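PDB 5EFZ: ethyl acetate hydrolase from Pseudomonas veronii, which hydrolyses ethyl acetate to ethanol and acetate as an alpha/beta-hydrolase-fold esterase, a step in the bacterial breakdown of short-chain methyl ketones. Local coordinates for residues E193-D198 / S210-G215; V122-D127 / A270-R275. All blocks are in the same frame, centred on the assembly; numbering follows the deposited sequence.

Contact 1: residues E193-D198 / S210-G215. With EDO (1,2-ethanediol), chain J.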
loop_
_atom_site.group_PDB
_atom_site.type_symbol
_atom_site.label_atom_id
_atom_site.label_comp_id
_atom_site.label_asym_id
_atom_site.label_seq_id
_atom_site.Cartn_x
_atom_site.Cartn_y
_atom_site.Cartn_z
ATOM N N GLU A 193 10.749 9.857 -3.560
ATOM C CA GLU A 193 10.461 11.227 -3.121
ATOM C C GLU A 193 10.573 11.365 -1.603
ATOM O O GLU A 193 10.857 12.452 -1.099
ATOM C CB GLU A 193 9.091 11.667 -3.634
ATOM C CG GLU A 193 9.156 11.901 -5.152
ATOM C CD GLU A 193 7.827 12.178 -5.817
ATOM O OE1 GLU A 193 6.764 11.981 -5.176
ATOM O OE2 GLU A 193 7.862 12.584 -7.012
ATOM N N ALA A 194 10.351 10.281 -0.871
ATOM C CA ALA A 194 10.516 10.338 0.584
ATOM C C ALA A 194 11.942 10.797 0.929
ATOM O O ALA A 194 12.178 11.558 1.874
ATOM C CB ALA A 194 10.240 8.978 1.195
ATOM N N ILE A 195 12.893 10.326 0.133
ATOM C CA ILE A 195 14.273 10.705 0.302
ATOM C C ILE A 195 14.565 12.059 -0.322
ATOM O O ILE A 195 15.147 12.919 0.339
ATOM C CB ILE A 195 15.195 9.666 -0.312
ATOM C CG1 ILE A 195 15.129 8.393 0.540
ATOM C CG2 ILE A 195 16.622 10.201 -0.394
ATOM C CD1 ILE A 195 15.856 7.209 -0.113
ATOM N N THR A 196 14.165 12.269 -1.578
ATOM C CA THR A 196 14.644 13.468 -2.286
ATOM C C THR A 196 13.982 14.746 -1.799
ATOM O O THR A 196 14.547 15.850 -1.963
ATOM C CB THR A 196 14.449 13.374 -3.812
ATOM O OG1 THR A 196 13.054 13.329 -4.116
ATOM C CG2 THR A 196 15.157 12.128 -4.405
ATOM N N THR A 197 12.819 14.633 -1.163
ATOM C CA THR A 197 12.192 15.847 -0.622
ATOM C C THR A 197 12.743 16.301 0.748
ATOM O O THR A 197 12.360 17.354 1.258
ATOM C CB THR A 197 10.679 15.679 -0.476
ATOM O OG1 THR A 197 10.413 14.564 0.383
ATOM C CG2 THR A 197 10.048 15.436 -1.839
ATOM N N ASP A 198 13.599 15.495 1.360
ATOM C CA ASP A 198 14.302 15.908 2.571
ATOM C C ASP A 198 15.291 17.005 2.182
ATOM O O ASP A 198 16.171 16.761 1.351
ATOM C CB ASP A 198 15.024 14.691 3.174
ATOM C CG ASP A 198 15.665 14.982 4.526
ATOM O OD1 ASP A 198 15.764 16.159 4.912
ATOM O OD2 ASP A 198 16.083 14.005 5.191
ATOM N N SER A 210 23.674 9.994 7.632
ATOM C CA SER A 210 22.975 10.362 8.856
ATOM C C SER A 210 22.208 11.695 8.761
ATOM O O SER A 210 21.187 11.882 9.424
ATOM C CB SER A 210 23.990 10.427 9.998
ATOM O OG SER A 210 23.364 10.834 11.196
ATOM N N ALA A 211 22.704 12.610 7.929
ATOM C CA ALA A 211 22.086 13.925 7.765
ATOM C C ALA A 211 20.706 13.792 7.144
ATOM O O ALA A 211 19.834 14.634 7.364
ATOM C CB ALA A 211 22.952 14.810 6.915
ATOM N N VAL A 212 20.517 12.723 6.372
ATOM C CA VAL A 212 19.280 12.488 5.640
ATOM C C VAL A 212 18.374 11.505 6.403
ATOM O O VAL A 212 17.559 10.818 5.809
ATOM C CB VAL A 212 19.561 11.920 4.195
ATOM C CG1 VAL A 212 18.346 12.053 3.291
ATOM C CG2 VAL A 212 20.740 12.656 3.552
ATOM N N ALA A 213 18.513 11.462 7.725
ATOM C CA ALA A 213 17.739 10.531 8.537
ATOM C C ALA A 213 16.216 10.706 8.387
ATOM O O ALA A 213 15.475 9.716 8.417
ATOM C CB ALA A 213 18.149 10.667 10.005
ATOM N N ALA A 214 15.740 11.944 8.248
ATOM C CA ALA A 214 14.290 12.155 8.116
ATOM C C ALA A 214 13.757 11.475 6.854
ATOM O O ALA A 214 12.746 10.781 6.903
ATOM C CB ALA A 214 13.940 13.633 8.109
ATOM N N GLY A 215 14.442 11.675 5.726
ATOM C CA GLY A 215 14.054 11.043 4.479
ATOM C C GLY A 215 14.135 9.527 4.590
ATOM O O GLY A 215 13.255 8.811 4.105
HETATM C C1 EDO J . 16.351 18.958 -1.527
HETATM O O1 EDO J . 15.647 17.892 -0.881
HETATM C C2 EDO J . 17.632 18.437 -2.154
HETATM O O2 EDO J . 17.368 18.140 -3.529
#
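Asp198, in the turn that follows helix 182-196, reaches across to the first turn of helix 213-227, where its OD2 accepts the backbone N-H of Gly215 (N to OD2 2.9 Å, 148° at the hydrogen). The donor approaches from above the carboxylate plane. CG anti to its own N (chi1 -174°) carries the carboxylate across to this amide, and its negative charge probably interacts favourably with the N-terminal end of the helix dipole. The same OD2 lies 3.5 Å from CG1 of Val212, the N-cap residue of helix 213-227, while OD1 takes the amide of Ala200. An alanine in place of Asp198 is likely to leave the amides of Gly215 and Ala200 without their carboxylate acceptor. Gly215 illustrates close backbone packing: its CA sits 3.3 Å from Ala194 O, a buried carbonyl with no hydrogen-bond partner in the model, and a beta carbon would lie about 3.1 Å from that oxygen, a tight approach. A 1,2-ethanediol, probably from crystallisation, places O1 near the carbonyl oxygens of Thr196 and Asp198. Ile195 and Val212 both pack on Pro263 of helix 263-274, and Glu193 forms a salt bridge with Lys221 of the second subunit.

Contact 2: residues V122-D127 / A270-R275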
loop_
_atom_site.group_PDB
_atom_site.type_symbol
_atom_site.label_atom_id
_atom_site.label_comp_id
_atom_site.label_asym_id
_atom_site.label_seq_id
_atom_site.Cartn_x
_atom_site.Cartn_y
_atom_site.Cartn_z
ATOM N N VAL A 122 21.745 2.956 -14.031
ATOM C CA VAL A 122 22.059 1.567 -14.336
ATOM C C VAL A 122 20.755 0.758 -14.473
ATOM O O VAL A 122 19.810 0.941 -13.692
ATOM C CB VAL A 122 22.952 0.965 -13.245
ATOM C CG1 VAL A 122 23.297 -0.497 -13.545
ATOM C CG2 VAL A 122 24.244 1.792 -13.107
ATOM N N ARG A 123 20.697 -0.103 -15.481
ATOM C CA ARG A 123 19.518 -0.927 -15.718
ATOM C C ARG A 123 19.769 -2.387 -15.303
ATOM O O ARG A 123 20.927 -2.824 -15.183
ATOM C CB ARG A 123 19.094 -0.874 -17.208
ATOM C CG ARG A 123 18.467 0.473 -17.656
ATOM C CD ARG A 123 18.075 0.422 -19.149
ATOM N NE ARG A 123 17.397 1.666 -19.562
ATOM C CZ ARG A 123 16.085 1.893 -19.458
ATOM N NH1 ARG A 123 15.274 0.980 -18.947
ATOM N NH2 ARG A 123 15.587 3.056 -19.878
ATOM N N ILE A 124 18.678 -3.125 -15.102
ATOM C CA ILE A 124 18.763 -4.563 -14.814
ATOM C C ILE A 124 19.650 -5.259 -15.852
ATOM O O ILE A 124 20.489 -6.103 -15.499
ATOM C CB ILE A 124 17.370 -5.205 -14.804
ATOM C CG1 ILE A 124 16.519 -4.651 -13.638
ATOM C CG2 ILE A 124 17.471 -6.745 -14.732
ATOM C CD1 ILE A 124 16.983 -5.072 -12.243
ATOM N N GLY A 125 19.499 -4.882 -17.123
ATOM C CA GLY A 125 20.302 -5.505 -18.174
ATOM C C GLY A 125 21.804 -5.272 -18.010
ATOM O O GLY A 125 22.627 -6.113 -18.420
ATOM N N ASP A 126 22.188 -4.130 -17.429
ATOM C CA ASP A 126 23.607 -3.872 -17.178
ATOM C C ASP A 126 24.153 -4.843 -16.130
ATOM O O ASP A 126 25.231 -5.376 -16.311
ATOM C CB ASP A 126 23.828 -2.411 -16.725
ATOM C CG ASP A 126 23.391 -1.395 -17.785
ATOM O OD1 ASP A 126 23.728 -1.582 -18.980
ATOM O OD2 ASP A 126 22.711 -0.393 -17.420
ATOM N N ASP A 127 23.424 -5.068 -15.031
ATOM C CA ASP A 127 23.817 -6.101 -14.065
ATOM C C ASP A 127 23.998 -7.480 -14.701
ATOM O O ASP A 127 24.986 -8.193 -14.444
ATOM C CB ASP A 127 22.780 -6.216 -12.951
ATOM C CG ASP A 127 22.903 -5.085 -11.926
ATOM O OD1 ASP A 127 23.922 -5.046 -11.209
ATOM O OD2 ASP A 127 21.977 -4.253 -11.820
ATOM N N ALA A 270 16.588 2.010 -6.810
ATOM C CA ALA A 270 15.202 2.350 -7.082
ATOM C C ALA A 270 14.940 2.684 -8.570
ATOM O O ALA A 270 13.933 2.233 -9.146
ATOM C CB ALA A 270 14.756 3.551 -6.167
ATOM N N TRP A 271 15.813 3.485 -9.185
ATOM C CA TRP A 271 15.646 3.847 -10.606
ATOM C C TRP A 271 15.670 2.573 -11.451
ATOM O O TRP A 271 14.908 2.400 -12.411
ATOM C CB TRP A 271 16.776 4.803 -11.063
ATOM C CG TRP A 271 16.607 5.388 -12.461
ATOM C CD1 TRP A 271 16.082 6.628 -12.785
ATOM C CD2 TRP A 271 17.009 4.790 -13.693
ATOM N NE1 TRP A 271 16.125 6.811 -14.151
ATOM C CE2 TRP A 271 16.690 5.696 -14.728
ATOM C CE3 TRP A 271 17.616 3.566 -14.024
ATOM C CZ2 TRP A 271 16.933 5.412 -16.068
ATOM C CZ3 TRP A 271 17.850 3.274 -15.367
ATOM C CH2 TRP A 271 17.521 4.199 -16.369
ATOM N N LYS A 272 16.580 1.688 -11.077
ATOM C CA LYS A 272 16.794 0.443 -11.805
ATOM C C LYS A 272 15.535 -0.437 -11.687
ATOM O O LYS A 272 15.030 -0.985 -12.672
ATOM C CB LYS A 272 18.012 -0.287 -11.243
ATOM C CG LYS A 272 18.363 -1.577 -11.987
ATOM C CD LYS A 272 19.432 -2.388 -11.220
ATOM C CE LYS A 272 20.670 -1.564 -10.842
ATOM N NZ LYS A 272 21.667 -2.542 -10.244
ATOM N N TRP A 273 15.096 -0.600 -10.445
ATOM C CA TRP A 273 13.906 -1.385 -10.117
ATOM C C TRP A 273 12.701 -0.891 -10.925
ATOM O O TRP A 273 11.956 -1.690 -11.508
ATOM C CB TRP A 273 13.673 -1.278 -8.594
ATOM C CG TRP A 273 12.353 -1.747 -8.000
ATOM C CD1 TRP A 273 11.380 -2.547 -8.561
ATOM C CD2 TRP A 273 11.883 -1.395 -6.690
ATOM N NE1 TRP A 273 10.321 -2.698 -7.653
ATOM C CE2 TRP A 273 10.621 -2.003 -6.505
ATOM C CE3 TRP A 273 12.413 -0.606 -5.664
ATOM C CZ2 TRP A 273 9.877 -1.847 -5.315
ATOM C CZ3 TRP A 273 11.668 -0.444 -4.484
ATOM C CH2 TRP A 273 10.421 -1.068 -4.327
ATOM N N GLN A 274 12.500 0.426 -10.965
ATOM C CA GLN A 274 11.369 0.990 -11.710
ATOM C C GLN A 274 11.291 0.559 -13.173
ATOM O O GLN A 274 10.216 0.534 -13.774
ATOM C CB GLN A 274 11.451 2.523 -11.693
ATOM C CG GLN A 274 11.010 3.144 -10.385
ATOM C CD GLN A 274 11.024 4.661 -10.455
ATOM O OE1 GLN A 274 12.015 5.261 -10.898
ATOM N NE2 GLN A 274 9.915 5.300 -10.038
ATOM N N ARG A 275 12.449 0.284 -13.756
ATOM C CA ARG A 275 12.536 0.109 -15.215
ATOM C C ARG A 275 12.833 -1.308 -15.674
ATOM O O ARG A 275 13.013 -1.533 -16.871
ATOM C CB ARG A 275 13.590 1.069 -15.759
ATOM C CG ARG A 275 13.037 2.504 -15.865
ATOM C CD ARG A 275 14.114 3.555 -15.821
ATOM N NE ARG A 275 13.492 4.887 -15.751
ATOM C CZ ARG A 275 13.097 5.459 -14.612
ATOM N NH1 ARG A 275 13.273 4.842 -13.444
ATOM N NH2 ARG A 275 12.508 6.644 -14.641
HETATM O O HOH W 1 15.543 -1.614 -17.746
HETATM O O HOH W 2 16.285 -1.441 -15.070
#
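The N-terminal turn of core helix 124-139 meets the end of helix 263-274, part of the helical insertion between strands 170-174 and 296-300 that is consistent with the cap of an alpha/beta hydrolase, and Lys272 spans the junction. Its CB lies 3.3 Å from Val122 O, its CG is 3.8 Å from Ile124 CD1, and a bend at chi3 (-52°) swings the ammonium to Asp127. There NZ and OD2 form a salt bridge modelled so short that its exact length is doubtful; Gln98 OE1 and Ile99 O also accept from NZ, giving the buried ammonium three oxygen partners. A water joins Ile124 N to Lys272 O, another Arg123 NH1 to Arg275 O. Trp271 turns its ring edge to the first segment, CE3 3.4 Å from Val122 O and CZ3 3.7 Å from Arg123 CG. Trp271 CH2 sits over one face of the Arg123 guanidinium, offset toward its rim, the two planes 69° apart; Arg123 NE forms a salt bridge with Glu37 OE2. Arg275 CD lies over one indole face near its rim, and Trp271 NE1 over the centre of the Arg275 guanidinium, whose NH1 donates in plane to Trp271 O (3.1 Å). Ile124 continues onto helix 152-163 at Gln155 and Glu159, whereas Ala270 packs against helix 182-196.

In the fold
One helix can serve two separate junctions, and helix 263-274 does so here: Pro263 and Leu266 at its start lie against contact 1, and its last turn forms contact 2. Helix 182-196 runs beside it, supplying Ala194 and Ile195 to contact 1 and meeting Ala270 through Thr188 and Ile192. The centres of the two contacts are about 22 Å apart and their nearest atoms about 7 Å, without touching; along the chain contact 1 is nested within the loop that contact 2 closes. Contact 2 lies nearer the catalytic centre, the side chain of Ile124 about 9 Å from that of Ser151, the inferred nucleophile, whereas contact 1 is remote from it and borders the second subunit.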